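Local coordinates for protein tonb-dependent siderophore receptor (Acinetobacter baumannii, PDB 5FR8) that probably takes part in the first step of iron uptake across the outer membrane, binding iron-chelating siderophores and possibly ferric enterobactin with micromolar affinity, at residues A[189-194]-A[204-209]; A[131-136]-A[158-163]; A[256-261]-A[293-298]; A[53-58]-A[171-176]; A[183-188]-A[208-213]. All blocks are in the same frame, centred on the assembly; numbering follows the deposited sequence.

Overall arrangement
Four of the five contacts are antiparallel backbone pairings; interaction 4 has no hydrogen bond across it and rests on packing alone. Interactions 1 and 4 are buried, 2 and 5 partly buried, and 3 is a surface contact. Interactions 1 and 5 are consecutive lengths of one barrel hairpin, strands 185-195 and 201-212, and share Asn208 and Tyr209. Interaction 3 lies further round the same barrel, about 15 Å from interaction 1 centre to centre. Interaction 2 lies within the plug and interaction 4 joins plug to barrel, meeting interaction 5 through Arg187. Chemistry follows place: apolar side chains line the outward face of interaction 1, whereas polar groups on its inward face reach interaction 2, as in the Ser193-Thr163 hydrogen bond.

Interaction 1 of 5, residues A[189-194]-A[204-209]; sequences GFNVSG and RLYGNY
Phe190 lays its ring over the backbone of Gly207, which makes this the well-covered part of the contact. The amide N of Gly207 sits 3.6 Å above the ring plane, over its centre, and the ring atom CE2 comes to 3.5 Å from Gly207 CA. The first torsion explains the overlap: with chi1 at 70°, CG stands between the backbone N and the carbonyl carbon, and the ring leans across to the partner strand. Leu205 meets the same ring at its edge, its CD2 lying in the ring plane 3.9 Å from Phe190 CE1. Four backbone hydrogen bonds run beneath, two in each of the pairs Phe190-Gly207 and Val192-Leu205. Looser contact follows along this partly exposed face, where Val192 CG1 is 4.2 Å from Leu205 CB. On the other, largely buried face, Asn191 ND2 approaches Arg204 CD at 3.7 Å. Tyr206 CD2, on the same strand, lies over one face of the Arg204 guanidinium, off toward its rim, and NH2 of that group donates to Ser239 O. Tyr206 also touches Pro128 and Ala131 of the plug. Apolar groups on one face and polar groups turned to the plug on the other are characteristic of a TonB-dependent receptor barrel.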
# COMPACT_ATOMS: atom_id res chain seq x y z
N GLY A 189 -1.92 -15.33 18.56
CA GLY A 189 -1.26 -14.09 18.88
C GLY A 189 -1.74 -13.59 20.22
O GLY A 189 -2.80 -13.98 20.69
N PHE A 190 -0.95 -12.73 20.83
CA PHE A 190 -1.26 -12.27 22.17
C PHE A 190 -0.99 -10.79 22.29
O PHE A 190 -0.27 -10.21 21.50
CB PHE A 190 -0.42 -13.02 23.20
CG PHE A 190 1.03 -12.66 23.17
CD1 PHE A 190 1.51 -11.62 23.94
CD2 PHE A 190 1.92 -13.37 22.35
CE1 PHE A 190 2.85 -11.29 23.90
CE2 PHE A 190 3.26 -13.03 22.31
CZ PHE A 190 3.72 -11.99 23.08
N ASN A 191 -1.58 -10.19 23.30
CA ASN A 191 -1.27 -8.82 23.61
C ASN A 191 -1.40 -8.69 25.10
O ASN A 191 -2.38 -9.16 25.68
CB ASN A 191 -2.24 -7.86 22.92
CG ASN A 191 -2.07 -6.44 23.40
OD1 ASN A 191 -2.24 -6.14 24.58
ND2 ASN A 191 -1.72 -5.54 22.48
N VAL A 192 -0.40 -8.09 25.73
CA VAL A 192 -0.46 -7.86 27.17
C VAL A 192 0.13 -6.48 27.50
O VAL A 192 1.09 -6.03 26.86
CB VAL A 192 0.26 -8.98 27.93
CG1 VAL A 192 1.70 -9.13 27.43
CG2 VAL A 192 0.22 -8.72 29.41
N SER A 193 -0.48 -5.81 28.47
CA SER A 193 -0.09 -4.46 28.85
C SER A 193 -0.41 -4.31 30.32
O SER A 193 -1.31 -4.97 30.85
CB SER A 193 -0.81 -3.37 28.04
OG SER A 193 -2.22 -3.50 28.14
N GLY A 194 0.36 -3.46 30.99
CA GLY A 194 0.23 -3.29 32.44
C GLY A 194 1.18 -2.24 32.99
O GLY A 194 1.95 -1.65 32.23
N ARG A 204 3.40 -2.21 26.76
CA ARG A 204 2.52 -3.01 25.90
C ARG A 204 3.37 -3.93 25.05
O ARG A 204 4.35 -3.50 24.44
CB ARG A 204 1.70 -2.15 24.96
CG ARG A 204 0.71 -2.98 24.15
CD ARG A 204 0.77 -2.79 22.62
NE ARG A 204 2.09 -3.13 22.13
CZ ARG A 204 2.82 -2.40 21.30
NH1 ARG A 204 2.34 -1.27 20.83
NH2 ARG A 204 4.05 -2.81 20.95
N LEU A 205 3.00 -5.20 25.00
CA LEU A 205 3.78 -6.18 24.26
C LEU A 205 2.81 -7.07 23.49
O LEU A 205 1.86 -7.60 24.08
CB LEU A 205 4.59 -7.03 25.24
CG LEU A 205 5.35 -8.23 24.64
CD1 LEU A 205 6.65 -7.75 23.99
CD2 LEU A 205 5.63 -9.29 25.69
N TYR A 206 3.03 -7.23 22.20
CA TYR A 206 2.15 -8.11 21.42
C TYR A 206 2.96 -8.96 20.50
O TYR A 206 4.05 -8.58 20.08
CB TYR A 206 1.07 -7.32 20.66
CG TYR A 206 1.56 -6.56 19.44
CD1 TYR A 206 2.05 -7.21 18.32
CD2 TYR A 206 1.52 -5.18 19.41
CE1 TYR A 206 2.47 -6.51 17.20
CE2 TYR A 206 1.96 -4.47 18.31
CZ TYR A 206 2.42 -5.14 17.19
OH TYR A 206 2.85 -4.43 16.10
N GLY A 207 2.42 -10.13 20.19
CA GLY A 207 3.15 -11.13 19.42
C GLY A 207 2.20 -11.90 18.53
O GLY A 207 1.00 -12.02 18.84
N ASN A 208 2.73 -12.43 17.43
CA ASN A 208 1.89 -13.09 16.43
C ASN A 208 2.66 -14.08 15.56
O ASN A 208 3.76 -13.80 15.08
CB ASN A 208 1.19 -12.03 15.56
CG ASN A 208 0.54 -12.63 14.32
OD1 ASN A 208 -0.56 -13.21 14.38
ND2 ASN A 208 1.21 -12.49 13.19
N TYR A 209 2.06 -15.25 15.38
CA TYR A 209 2.51 -16.20 14.38
C TYR A 209 1.35 -16.54 13.43
O TYR A 209 0.39 -17.20 13.81
CB TYR A 209 3.05 -17.47 15.05
CG TYR A 209 3.36 -18.58 14.07
CD1 TYR A 209 4.18 -18.37 12.96
CD2 TYR A 209 2.85 -19.86 14.26
CE1 TYR A 209 4.47 -19.38 12.06
CE2 TYR A 209 3.13 -20.89 13.37
CZ TYR A 209 3.93 -20.65 12.27
OH TYR A 209 4.18 -21.68 11.39

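Interaction 2 of 5, residues A[131-136]-A[158-163]; sequences AIESIE and ITKKVT
Lys160 folds its aliphatic chain along the backbone of Ala131 and Ile132. Its CB lies 3.9 Å from Ala131 O, and CG and CD keep close to the same oxygen. CE moves on to Ile132, 3.8 Å from that residue's carbonyl O. A bend at the last torsion (chi4 -66°) leaves NZ 4.2 Å from Ile132 O, without contact to Glu133 OE1 at 5.2 Å; Lys46, a like charge, is close by. At the root of this side chain Lys160 N donates to Ala131 O at 3.2 Å. The pairing is interrupted by a classic beta bulge, two residues, Glu133 and Ser134, being set against the single Ile158, whose carbonyl O accepts from Glu133 N at 2.8 Å and from Ser134 N at 3.1 Å. Both donors lie in the carbonyl plane, and that of Ser134 uses a lone pair. In return Ile158 N binds Ser134 O. The far end of Ile158, CD1, reaches the carboxylate of Glu136, 3.8 Å from OE1, an oxygen that also meets Asn156 and Lys36. The bulged pair of strands, 132-139 and 153-159, lies in the plug's mixed sheet between strands 41-45 and 95-99; beyond it, Thr159 packs on Arg204 of barrel strand 201-212.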
# COMPACT_ATOMS: atom_id res chain seq x y z
N ALA A 131 -3.63 -7.13 17.11
CA ALA A 131 -2.84 -6.16 17.85
C ALA A 131 -3.24 -4.72 17.52
O ALA A 131 -2.62 -3.76 18.01
CB ALA A 131 -1.37 -6.38 17.54
N ILE A 132 -4.28 -4.56 16.70
CA ILE A 132 -4.71 -3.21 16.30
C ILE A 132 -5.84 -2.62 17.14
O ILE A 132 -6.86 -3.24 17.36
CB ILE A 132 -5.11 -3.18 14.82
CG1 ILE A 132 -3.92 -3.49 13.94
CG2 ILE A 132 -5.65 -1.81 14.47
CD1 ILE A 132 -4.25 -3.71 12.48
N GLU A 133 -5.60 -1.40 17.61
CA GLU A 133 -6.59 -0.61 18.37
C GLU A 133 -7.51 0.13 17.45
O GLU A 133 -8.72 0.12 17.65
CB GLU A 133 -5.87 0.43 19.24
CG GLU A 133 -6.78 1.53 19.77
CD GLU A 133 -7.61 1.05 20.93
OE1 GLU A 133 -7.11 0.21 21.70
OE2 GLU A 133 -8.75 1.52 21.08
N SER A 134 -6.94 0.78 16.43
CA SER A 134 -7.69 1.62 15.50
C SER A 134 -6.99 1.74 14.14
O SER A 134 -5.78 1.65 14.08
CB SER A 134 -7.86 3.01 16.09
OG SER A 134 -8.96 3.65 15.47
N ILE A 135 -7.76 1.96 13.07
CA ILE A 135 -7.17 2.23 11.74
C ILE A 135 -7.77 3.47 11.08
O ILE A 135 -8.98 3.56 10.94
CB ILE A 135 -7.43 1.10 10.76
CG1 ILE A 135 -6.89 -0.21 11.29
CG2 ILE A 135 -6.79 1.44 9.42
CD1 ILE A 135 -7.27 -1.42 10.44
N GLU A 136 -6.92 4.42 10.68
CA GLU A 136 -7.39 5.70 10.16
C GLU A 136 -7.10 5.74 8.68
O GLU A 136 -5.96 5.65 8.27
CB GLU A 136 -6.68 6.89 10.86
CG GLU A 136 -7.24 7.31 12.24
CD GLU A 136 -6.26 8.19 13.06
OE1 GLU A 136 -5.09 8.25 12.67
OE2 GLU A 136 -6.62 8.82 14.09
N ILE A 158 -3.08 1.99 14.11
CA ILE A 158 -2.83 2.38 15.50
C ILE A 158 -2.87 1.19 16.44
O ILE A 158 -3.88 0.55 16.61
CB ILE A 158 -3.84 3.43 15.97
CG1 ILE A 158 -3.60 4.73 15.19
CG2 ILE A 158 -3.77 3.60 17.48
CD1 ILE A 158 -4.51 5.88 15.58
N THR A 159 -1.74 0.89 17.05
CA THR A 159 -1.60 -0.35 17.80
C THR A 159 -2.10 -0.11 19.21
O THR A 159 -2.12 1.03 19.70
CB THR A 159 -0.13 -0.80 17.87
OG1 THR A 159 0.59 0.14 18.65
CG2 THR A 159 0.50 -0.86 16.50
N LYS A 160 -2.46 -1.20 19.87
CA LYS A 160 -2.92 -1.16 21.24
C LYS A 160 -1.97 -0.43 22.19
O LYS A 160 -0.77 -0.37 21.98
CB LYS A 160 -3.21 -2.58 21.73
CG LYS A 160 -4.54 -3.13 21.23
CD LYS A 160 -4.52 -4.65 21.12
CE LYS A 160 -5.73 -5.21 20.38
NZ LYS A 160 -6.97 -4.96 21.15
N LYS A 161 -2.56 0.13 23.25
CA LYS A 161 -1.91 1.10 24.11
C LYS A 161 -1.40 0.44 25.37
O LYS A 161 -1.87 -0.64 25.76
CB LYS A 161 -2.90 2.20 24.52
CG LYS A 161 -3.49 3.01 23.38
CD LYS A 161 -2.47 3.98 22.78
CE LYS A 161 -2.80 4.27 21.32
NZ LYS A 161 -3.98 5.16 21.20
N VAL A 162 -0.48 1.12 26.04
CA VAL A 162 -0.11 0.77 27.40
C VAL A 162 -1.32 0.95 28.33
O VAL A 162 -2.23 1.72 28.02
CB VAL A 162 1.06 1.61 27.91
CG1 VAL A 162 2.28 1.38 27.04
CG2 VAL A 162 0.71 3.10 27.97
N THR A 163 -1.35 0.20 29.43
CA THR A 163 -2.51 0.20 30.34
C THR A 163 -2.06 0.13 31.79
O THR A 163 -1.17 -0.65 32.14
CB THR A 163 -3.47 -0.99 30.07
OG1 THR A 163 -2.82 -2.24 30.34
CG2 THR A 163 -3.94 -0.97 28.64

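Interaction 3 of 5, residues A[256-261]-A[293-298]; sequences ISSSKQ and YRDSYA
Asp295 turns its carboxylate back to Ser258 because CG is set beside its own backbone N (chi1 -71°), which brings OD1 within 3.3 Å of Ser258 CB. The meeting is one of a carboxylate oxygen with a methylene, not a hydrogen bond. On the same face Lys260 lies alongside Tyr293, both heading in one direction, the extended lysine chain placing CD 4.1 Å from Tyr293 CE2. At the other end Ile256 CG1 comes to 4.3 Å from Tyr297 CD2. Between these side chains four backbone hydrogen bonds join 250-264 and 290-305, neighbouring antiparallel strands of the TonB-dependent receptor barrel, in the pairs Ser257-Ser296 and Ser259-Arg294; Ser259 N donates to Arg294 O at 2.9 Å and Arg294 N returns the bond. The opposite face carries Ser257, Ser259, Ser296 and Arg294. Ser257 OG is 3.9 Å from Ser296 CB, while Ser259 OG binds Asp237 and Ser296 OG binds Asp317. Side chains across this strand pair thus add mainly loose van der Waals contact, and cohesion comes from the backbone ladder; the one charge on the serine-lined face, Arg294, is paired with Asp317 of strand 308-323 and makes a cation-pi contact with Trp126.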
# COMPACT_ATOMS: atom_id res chain seq x y z
N ILE A 256 10.02 -0.82 20.17
CA ILE A 256 10.93 -1.76 19.52
C ILE A 256 10.13 -2.91 18.97
O ILE A 256 9.47 -3.61 19.75
CB ILE A 256 11.89 -2.39 20.52
CG1 ILE A 256 12.76 -1.33 21.17
CG2 ILE A 256 12.74 -3.42 19.81
CD1 ILE A 256 13.69 -1.89 22.20
N SER A 257 10.21 -3.14 17.66
CA SER A 257 9.53 -4.27 17.07
C SER A 257 10.39 -4.94 16.02
O SER A 257 11.15 -4.27 15.33
CB SER A 257 8.22 -3.83 16.42
OG SER A 257 8.48 -3.33 15.13
N SER A 258 10.25 -6.27 15.89
CA SER A 258 10.88 -7.00 14.77
C SER A 258 9.90 -8.00 14.13
O SER A 258 9.10 -8.64 14.81
CB SER A 258 12.15 -7.69 15.26
OG SER A 258 11.83 -8.88 15.94
N SER A 259 9.95 -8.11 12.80
CA SER A 259 9.07 -8.99 12.06
C SER A 259 9.83 -9.68 10.96
O SER A 259 10.78 -9.14 10.41
CB SER A 259 7.94 -8.20 11.41
OG SER A 259 7.11 -7.59 12.39
N LYS A 260 9.36 -10.87 10.65
CA LYS A 260 9.88 -11.66 9.56
C LYS A 260 8.70 -12.22 8.77
O LYS A 260 7.76 -12.78 9.33
CB LYS A 260 10.74 -12.80 10.11
CG LYS A 260 10.94 -13.99 9.19
CD LYS A 260 11.96 -14.97 9.76
CE LYS A 260 11.79 -16.36 9.12
NZ LYS A 260 12.93 -17.27 9.42
N GLN A 261 8.77 -12.06 7.46
CA GLN A 261 7.78 -12.64 6.57
C GLN A 261 8.42 -13.59 5.56
O GLN A 261 9.21 -13.16 4.73
CB GLN A 261 7.11 -11.53 5.82
CG GLN A 261 5.87 -11.00 6.49
CD GLN A 261 5.36 -9.78 5.76
OE1 GLN A 261 5.64 -9.61 4.56
NE2 GLN A 261 4.61 -8.92 6.47
N TYR A 293 12.52 -9.15 6.02
CA TYR A 293 12.81 -8.87 7.45
C TYR A 293 12.62 -7.40 7.74
O TYR A 293 13.03 -6.57 6.95
CB TYR A 293 14.24 -9.20 7.80
CG TYR A 293 14.64 -10.60 7.57
CD1 TYR A 293 14.94 -11.05 6.29
CD2 TYR A 293 14.79 -11.48 8.64
CE1 TYR A 293 15.35 -12.37 6.07
CE2 TYR A 293 15.18 -12.79 8.44
CZ TYR A 293 15.46 -13.23 7.15
OH TYR A 293 15.85 -14.52 6.94
N ARG A 294 12.02 -7.07 8.88
CA ARG A 294 11.87 -5.68 9.23
C ARG A 294 12.11 -5.43 10.71
O ARG A 294 11.44 -6.00 11.55
CB ARG A 294 10.47 -5.25 8.89
CG ARG A 294 10.27 -3.76 8.92
CD ARG A 294 8.82 -3.40 8.75
NE ARG A 294 8.48 -2.28 9.62
CZ ARG A 294 8.83 -1.03 9.37
NH1 ARG A 294 9.53 -0.74 8.27
NH2 ARG A 294 8.48 -0.08 10.24
N ASP A 295 13.05 -4.56 11.01
CA ASP A 295 13.31 -4.14 12.39
C ASP A 295 13.10 -2.63 12.52
O ASP A 295 13.42 -1.88 11.61
CB ASP A 295 14.75 -4.48 12.77
CG ASP A 295 14.98 -6.00 12.94
OD1 ASP A 295 14.04 -6.76 12.73
OD2 ASP A 295 16.08 -6.43 13.28
N SER A 296 12.55 -2.18 13.64
CA SER A 296 12.13 -0.79 13.78
C SER A 296 12.29 -0.33 15.21
O SER A 296 11.85 -1.01 16.13
CB SER A 296 10.66 -0.64 13.38
OG SER A 296 10.34 0.70 12.98
N TYR A 297 12.90 0.84 15.38
CA TYR A 297 13.04 1.45 16.71
C TYR A 297 12.54 2.89 16.66
O TYR A 297 12.92 3.63 15.77
CB TYR A 297 14.48 1.47 17.16
CG TYR A 297 15.19 0.16 17.00
CD1 TYR A 297 15.37 -0.38 15.74
CD2 TYR A 297 15.72 -0.51 18.10
CE1 TYR A 297 16.03 -1.58 15.57
CE2 TYR A 297 16.37 -1.72 17.94
CZ TYR A 297 16.53 -2.24 16.67
OH TYR A 297 17.15 -3.44 16.44
N ALA A 298 11.71 3.29 17.60
CA ALA A 298 11.36 4.68 17.67
C ALA A 298 11.42 5.16 19.09
O ALA A 298 11.19 4.39 20.02
CB ALA A 298 10.00 4.89 17.11

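Interaction 4 of 5, residues A[53-58]-A[171-176]; sequences PVRNDI and EFYTSQ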
# COMPACT_ATOMS: atom_id res chain seq x y z
N PRO A 53 -13.68 -10.81 11.13
CA PRO A 53 -12.29 -11.27 11.21
C PRO A 53 -11.56 -11.22 9.89
O PRO A 53 -12.11 -11.57 8.86
CB PRO A 53 -12.43 -12.73 11.65
CG PRO A 53 -13.72 -12.79 12.39
CD PRO A 53 -14.60 -11.70 11.84
N VAL A 54 -10.33 -10.76 9.92
CA VAL A 54 -9.45 -10.79 8.77
C VAL A 54 -8.72 -12.15 8.72
O VAL A 54 -8.54 -12.80 9.76
CB VAL A 54 -8.43 -9.64 8.89
CG1 VAL A 54 -7.28 -9.77 7.89
CG2 VAL A 54 -9.14 -8.30 8.77
N ARG A 55 -8.29 -12.57 7.55
CA ARG A 55 -7.56 -13.82 7.41
C ARG A 55 -6.11 -13.62 7.86
O ARG A 55 -5.54 -14.42 8.64
CB ARG A 55 -7.61 -14.30 5.96
CG ARG A 55 -7.46 -15.80 5.80
CD ARG A 55 -7.80 -16.30 4.40
NE ARG A 55 -6.79 -15.91 3.39
CZ ARG A 55 -6.11 -16.77 2.62
NH1 ARG A 55 -6.32 -18.08 2.73
NH2 ARG A 55 -5.24 -16.30 1.73
N ASN A 56 -5.51 -12.54 7.38
CA ASN A 56 -4.12 -12.18 7.74
C ASN A 56 -3.87 -10.69 7.52
O ASN A 56 -3.65 -9.93 8.46
CB ASN A 56 -3.12 -13.02 6.93
CG ASN A 56 -1.69 -12.76 7.33
OD1 ASN A 56 -1.41 -12.27 8.42
ND2 ASN A 56 -0.76 -13.08 6.44
N ASP A 57 -3.92 -10.29 6.25
CA ASP A 57 -3.67 -8.91 5.85
C ASP A 57 -4.95 -8.06 6.04
O ASP A 57 -6.01 -8.40 5.52
CB ASP A 57 -3.20 -8.90 4.38
CG ASP A 57 -2.61 -7.57 3.98
OD1 ASP A 57 -3.26 -6.54 4.26
OD2 ASP A 57 -1.48 -7.55 3.42
N ILE A 58 -4.82 -6.96 6.79
CA ILE A 58 -5.92 -6.08 7.08
C ILE A 58 -6.51 -5.42 5.85
O ILE A 58 -7.65 -4.95 5.90
CB ILE A 58 -5.51 -4.95 8.03
CG1 ILE A 58 -4.22 -4.30 7.55
CG2 ILE A 58 -5.33 -5.46 9.44
CD1 ILE A 58 -4.07 -2.86 8.00
N GLU A 171 -5.64 -14.78 21.13
CA GLU A 171 -6.63 -14.94 20.08
C GLU A 171 -6.18 -15.98 19.06
O GLU A 171 -5.00 -16.07 18.74
CB GLU A 171 -6.89 -13.60 19.37
CG GLU A 171 -7.59 -12.54 20.22
CD GLU A 171 -6.74 -11.29 20.52
OE1 GLU A 171 -5.53 -11.42 20.84
OE2 GLU A 171 -7.30 -10.16 20.42
N PHE A 172 -7.11 -16.77 18.56
CA PHE A 172 -6.80 -17.77 17.54
C PHE A 172 -7.70 -17.47 16.37
O PHE A 172 -8.73 -16.80 16.51
CB PHE A 172 -7.10 -19.19 18.02
CG PHE A 172 -6.23 -19.66 19.17
CD1 PHE A 172 -6.41 -19.16 20.45
CD2 PHE A 172 -5.24 -20.61 18.97
CE1 PHE A 172 -5.62 -19.58 21.51
CE2 PHE A 172 -4.45 -21.04 20.03
CZ PHE A 172 -4.64 -20.52 21.29
N TYR A 173 -7.33 -17.97 15.20
CA TYR A 173 -8.18 -17.84 14.04
C TYR A 173 -7.83 -18.91 13.03
O TYR A 173 -6.67 -19.30 12.91
CB TYR A 173 -8.02 -16.46 13.38
CG TYR A 173 -8.66 -16.36 12.00
CD1 TYR A 173 -8.05 -16.90 10.88
CD2 TYR A 173 -9.88 -15.71 11.84
CE1 TYR A 173 -8.62 -16.81 9.63
CE2 TYR A 173 -10.46 -15.61 10.60
CZ TYR A 173 -9.83 -16.16 9.49
OH TYR A 173 -10.42 -16.07 8.25
N THR A 174 -8.82 -19.37 12.30
CA THR A 174 -8.57 -20.31 11.23
C THR A 174 -9.55 -20.07 10.12
O THR A 174 -10.68 -19.69 10.37
CB THR A 174 -8.67 -21.76 11.75
OG1 THR A 174 -8.37 -22.67 10.70
CG2 THR A 174 -10.06 -22.02 12.32
N SER A 175 -9.10 -20.25 8.89
CA SER A 175 -10.00 -20.21 7.74
C SER A 175 -9.86 -21.50 6.95
O SER A 175 -8.75 -21.99 6.78
CB SER A 175 -9.66 -19.02 6.83
OG SER A 175 -9.93 -19.32 5.46
N GLN A 176 -10.98 -22.02 6.46
CA GLN A 176 -11.03 -23.36 5.88
C GLN A 176 -11.83 -23.42 4.57
O GLN A 176 -13.05 -23.66 4.58
CB GLN A 176 -11.63 -24.31 6.91
CG GLN A 176 -10.73 -24.56 8.11
CD GLN A 176 -9.42 -25.19 7.70
OE1 GLN A 176 -9.33 -25.88 6.69
NE2 GLN A 176 -8.37 -24.93 8.47
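Tyr173 carries the contact by packing, its ring held against the loop from Pro53 to Arg55. The apolar part is Pro53, whose CB meets the ring at its edge, near the ring plane, 3.6 Å from CE2. With chi1 at 168°, Tyr173 CG is anti to the backbone N and the ring extends toward the loop. A second kind of contact places a polar atom against the aromatic face: the carbonyl O of Val54 stands 3.5 Å above the ring plane, offset toward the rim. That oxygen is also a hydrogen-bond acceptor for Arg187, which takes the carbonyl of Arg55 as well, so one arginine bonds two successive carbonyls of the loop that the ring packs against. The third group is van der Waals contact of Arg55 carbons with hydroxyl-bearing side chains. Arg55 CA lies 3.7 Å from Tyr173 OH and its CG 3.9 Å from the same oxygen, while CD passes 3.8 Å from Ser175 OG; the guanidinium plane stands 79° from the ring plane. No hydrogen bond links the two segments. The loop lies between the plug helices 46-51 and 59-62, and it abuts barrel strand 167-177 where that strand is flanked by 185-195 and by 724-731, the latter bringing Tyr726 against both Pro53 and Tyr173.

Interaction 5 of 5, residues A[183-188]-A[208-213]; sequences GSSNRV and NYNKTE
Ser184 O receives the amide N of Glu213 at 2.8 Å, beyond the end of the regular pairing. Next come the reciprocal bonds of Asn186 and Lys211: Asn186 N to Lys211 O is 2.9 Å, and Lys211 N answers to Asn186 O at 3.0 Å. Tyr209 N donates to Val188 O at 3.0 Å, whereas the return bond from Val188 N is weak. These antiparallel strands form the hairpin 185-195/201-212 of the TonB-dependent receptor barrel, and the pairing approaches one of its ends here. On the buried face Arg187 CG packs 3.7 Å from Asn210 CB, before its guanidinium reaches a salt bridge with Glu130 of the plug. The outward face packs more thinly: Val188 CG1 is 4.4 Å from Tyr209 CB. At the open end of the hairpin the CB of Glu213 rests 3.5 Å from Ser184 O.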
# COMPACT_ATOMS: atom_id res chain seq x y z
N GLY A 183 -5.70 -22.21 -0.18
CA GLY A 183 -4.98 -22.40 1.09
C GLY A 183 -5.78 -22.07 2.35
O GLY A 183 -6.43 -21.03 2.43
N SER A 184 -5.73 -22.94 3.34
CA SER A 184 -6.31 -22.61 4.63
C SER A 184 -5.30 -21.78 5.38
O SER A 184 -4.15 -21.68 4.97
CB SER A 184 -6.71 -23.87 5.41
OG SER A 184 -6.01 -25.01 4.94
N SER A 185 -5.73 -21.15 6.46
CA SER A 185 -4.91 -20.14 7.15
C SER A 185 -5.09 -20.27 8.66
O SER A 185 -6.19 -20.66 9.12
CB SER A 185 -5.28 -18.72 6.67
OG SER A 185 -4.69 -17.70 7.46
N ASN A 186 -4.04 -19.95 9.42
CA ASN A 186 -4.07 -20.08 10.88
C ASN A 186 -3.24 -19.06 11.65
O ASN A 186 -2.06 -18.87 11.38
CB ASN A 186 -3.62 -21.47 11.26
CG ASN A 186 -4.58 -22.52 10.77
OD1 ASN A 186 -5.77 -22.54 11.14
ND2 ASN A 186 -4.09 -23.40 9.90
N ARG A 187 -3.86 -18.44 12.65
CA ARG A 187 -3.22 -17.46 13.48
C ARG A 187 -3.32 -17.78 14.94
O ARG A 187 -4.25 -18.45 15.37
CB ARG A 187 -3.89 -16.12 13.31
CG ARG A 187 -3.63 -15.49 11.98
CD ARG A 187 -3.99 -14.02 11.99
NE ARG A 187 -5.39 -13.76 11.67
CZ ARG A 187 -6.34 -13.57 12.59
NH1 ARG A 187 -6.06 -13.66 13.88
NH2 ARG A 187 -7.58 -13.30 12.20
N VAL A 188 -2.35 -17.27 15.69
CA VAL A 188 -2.40 -17.21 17.13
C VAL A 188 -1.56 -16.01 17.48
O VAL A 188 -0.59 -15.70 16.79
CB VAL A 188 -1.83 -18.48 17.83
CG1 VAL A 188 -0.39 -18.78 17.42
CG2 VAL A 188 -1.92 -18.34 19.35
N ASN A 208 2.73 -12.43 17.43
CA ASN A 208 1.89 -13.09 16.43
C ASN A 208 2.66 -14.08 15.56
O ASN A 208 3.76 -13.80 15.08
CB ASN A 208 1.19 -12.03 15.56
CG ASN A 208 0.54 -12.63 14.32
OD1 ASN A 208 -0.56 -13.21 14.38
ND2 ASN A 208 1.21 -12.49 13.19
N TYR A 209 2.06 -15.25 15.38
CA TYR A 209 2.51 -16.20 14.38
C TYR A 209 1.35 -16.54 13.43
O TYR A 209 0.39 -17.20 13.81
CB TYR A 209 3.05 -17.47 15.05
CG TYR A 209 3.36 -18.58 14.07
CD1 TYR A 209 4.18 -18.37 12.96
CD2 TYR A 209 2.85 -19.86 14.26
CE1 TYR A 209 4.47 -19.38 12.06
CE2 TYR A 209 3.13 -20.89 13.37
CZ TYR A 209 3.93 -20.65 12.27
OH TYR A 209 4.18 -21.68 11.39
N ASN A 210 1.44 -16.07 12.20
CA ASN A 210 0.44 -16.42 11.20
C ASN A 210 1.03 -17.25 10.09
O ASN A 210 2.17 -17.05 9.67
CB ASN A 210 -0.17 -15.17 10.59
CG ASN A 210 -0.83 -15.44 9.26
OD1 ASN A 210 -0.19 -15.34 8.21
ND2 ASN A 210 -2.11 -15.79 9.29
N LYS A 211 0.24 -18.20 9.60
CA LYS A 211 0.63 -19.06 8.50
C LYS A 211 -0.58 -19.27 7.60
O LYS A 211 -1.53 -19.95 7.97
CB LYS A 211 1.15 -20.40 9.04
CG LYS A 211 1.40 -21.43 7.94
CD LYS A 211 2.29 -22.60 8.37
CE LYS A 211 2.13 -23.77 7.40
NZ LYS A 211 3.38 -24.56 7.23
N THR A 212 -0.57 -18.66 6.42
CA THR A 212 -1.64 -18.88 5.46
C THR A 212 -1.06 -19.70 4.33
O THR A 212 -0.13 -19.27 3.66
CB THR A 212 -2.21 -17.55 4.90
OG1 THR A 212 -1.29 -16.97 3.97
CG2 THR A 212 -2.50 -16.57 6.02
N GLU A 213 -1.59 -20.90 4.12
CA GLU A 213 -0.96 -21.81 3.17
C GLU A 213 -1.13 -21.23 1.78
O GLU A 213 -2.00 -20.41 1.55
CB GLU A 213 -1.58 -23.21 3.22
CG GLU A 213 -1.21 -24.11 4.38
CD GLU A 213 -1.72 -25.55 4.14
OE1 GLU A 213 -2.42 -25.79 3.11
OE2 GLU A 213 -1.46 -26.48 4.95